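Local coordinates for host Factor for Q beta (Staphylococcus aureus, PDB 1KQ1), which probably acts as a hexameric, Sm-like RNA-binding protein that regulates translation in bacteria, at residues C[53-57]-C[58-62]. Residues are numbered along the deposited sequence; the frame is centred on the assembly and turned at random.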
loop_
_atom_site.group_PDB
_atom_site.type_symbol
_atom_site.label_atom_id
_atom_site.label_comp_id
_atom_site.label_asym_id
_atom_site.label_seq_id
_atom_site.Cartn_x
_atom_site.Cartn_y
_atom_site.Cartn_z
ATOM N N HIS C 53 10.924 3.782 18.657
ATOM C CA HIS C 53 10.457 3.343 17.348
ATOM C C HIS C 53 10.704 4.376 16.277
ATOM O O HIS C 53 10.451 5.579 16.458
ATOM C CB HIS C 53 8.957 3.105 17.348
ATOM C CG HIS C 53 8.452 2.257 18.474
ATOM N ND1 HIS C 53 8.493 0.881 18.434
ATOM C CD2 HIS C 53 7.793 2.582 19.611
ATOM C CE1 HIS C 53 7.881 0.393 19.496
ATOM N NE2 HIS C 53 7.446 1.403 20.227
ATOM N N LEU C 54 11.171 3.928 15.124
ATOM C CA LEU C 54 11.337 4.829 13.988
ATOM C C LEU C 54 10.257 4.295 13.010
ATOM O O LEU C 54 10.397 3.184 12.482
ATOM C CB LEU C 54 12.716 4.681 13.353
ATOM C CG LEU C 54 12.931 5.595 12.161
ATOM C CD1 LEU C 54 12.809 7.070 12.646
ATOM C CD2 LEU C 54 14.302 5.302 11.550
ATOM N N ILE C 55 9.222 5.097 12.786
ATOM C CA ILE C 55 8.035 4.685 12.004
ATOM C C ILE C 55 7.967 5.355 10.671
ATOM O O ILE C 55 8.202 6.576 10.549
ATOM C CB ILE C 55 6.763 5.061 12.803
ATOM C CG1 ILE C 55 6.762 4.392 14.189
ATOM C CG2 ILE C 55 5.547 4.658 12.041
ATOM C CD1 ILE C 55 5.656 5.012 15.143
ATOM N N TYR C 56 7.691 4.575 9.630
ATOM C CA TYR C 56 7.514 5.213 8.344
ATOM C C TYR C 56 6.105 5.793 8.209
ATOM O O TYR C 56 5.092 5.115 8.481
ATOM C CB TYR C 56 7.739 4.238 7.155
ATOM C CG TYR C 56 9.176 3.947 6.852
ATOM C CD1 TYR C 56 10.018 4.933 6.352
ATOM C CD2 TYR C 56 9.691 2.675 7.085
ATOM C CE1 TYR C 56 11.358 4.649 6.111
ATOM C CE2 TYR C 56 11.037 2.382 6.823
ATOM C CZ TYR C 56 11.848 3.390 6.346
ATOM O OH TYR C 56 13.191 3.132 6.145
ATOM N N LYS C 57 6.027 7.071 7.788
ATOM C CA LYS C 57 4.709 7.644 7.598
ATOM C C LYS C 57 3.866 6.840 6.605
ATOM O O LYS C 57 2.631 6.812 6.692
ATOM C CB LYS C 57 4.808 9.110 7.106
ATOM C CG LYS C 57 5.048 10.148 8.195
ATOM C CD LYS C 57 4.965 11.552 7.560
ATOM C CE LYS C 57 5.031 12.682 8.603
ATOM N NZ LYS C 57 5.004 14.083 7.967
ATOM N N HIS C 58 4.517 6.170 5.638
ATOM C CA HIS C 58 3.731 5.406 4.687
ATOM C C HIS C 58 2.962 4.272 5.350
ATOM O O HIS C 58 1.992 3.765 4.763
ATOM C CB HIS C 58 4.600 4.875 3.506
ATOM C CG HIS C 58 5.685 3.905 3.891
ATOM N ND1 HIS C 58 6.994 4.084 3.488
ATOM C CD2 HIS C 58 5.652 2.717 4.547
ATOM C CE1 HIS C 58 7.726 3.057 3.889
ATOM N NE2 HIS C 58 6.939 2.210 4.539
ATOM N N ALA C 59 3.374 3.883 6.562
ATOM C CA ALA C 59 2.682 2.814 7.270
ATOM C C ALA C 59 1.668 3.312 8.287
ATOM O O ALA C 59 0.992 2.504 8.949
ATOM C CB ALA C 59 3.702 1.896 7.962
ATOM N N ILE C 60 1.607 4.636 8.481
ATOM C CA ILE C 60 0.657 5.171 9.453
ATOM C C ILE C 60 -0.708 5.436 8.875
ATOM O O ILE C 60 -0.851 5.917 7.737
ATOM C CB ILE C 60 1.211 6.491 10.053
ATOM C CG1 ILE C 60 2.529 6.205 10.776
ATOM C CG2 ILE C 60 0.138 7.142 10.993
ATOM C CD1 ILE C 60 3.234 7.506 11.211
ATOM N N SER C 61 -1.730 5.045 9.651
ATOM C CA SER C 61 -3.115 5.332 9.266
ATOM C C SER C 61 -3.625 6.565 9.989
ATOM O O SER C 61 -4.134 7.520 9.348
ATOM C CB SER C 61 -3.979 4.142 9.662
ATOM O OG SER C 61 -5.313 4.531 9.455
ATOM N N THR C 62 -3.468 6.571 11.312
ATOM C CA THR C 62 -4.057 7.647 12.118
ATOM C C THR C 62 -3.266 8.000 13.339
ATOM O O THR C 62 -2.598 7.154 13.901
ATOM C CB THR C 62 -5.431 7.126 12.663
ATOM O OG1 THR C 62 -6.227 6.637 11.587
ATOM C CG2 THR C 62 -6.246 8.217 13.407
#
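With CG of H58 set between its own backbone N and carbonyl carbon (chi1 63°), the imidazole folds back beside Y56, whose CG stands anti to the carbonyl carbon (chi1 -77°). The two side chains run alongside each other and point the same way. Y56 CB sits over the middle of one imidazole face, 3.5 Å from the ring centroid, a CH-pi contact. The phenol ring itself is nearly parallel to the imidazole (13°) but slid aside, so the rings barely overlap; H58 CE1 lies 3.4 Å from Y56 CG. Between these residues and I60 the chain makes a short 3-10 turn. A59 N donates to Y56 O at 2.9 Å and I60 N to K57 O at 3.0 Å. This turn is the link in the Sm fold between strands 51-56 and 60-65, the outermost strands of the chain's strongly bent antiparallel sheet, which runs on into neighbouring subunits, H53 to I55 pairing antiparallel with a strand of one of them. Across the turn I55 and I60 cross at about a right angle, I55 CG2 meeting I60 CG1 at 3.6 Å; F26 and L46 pack against I55, and V24 against I60. The polar ends reach past the turn: K57, extended beyond CG, hydrogen-bonds through NZ to OE1 of Q8 in its own chain, while H58 NE2 bonds to I60 O of a neighbouring subunit. Y56 OH hydrogen-bonds to Q8 OE1 and Y63 OH of that same subunit.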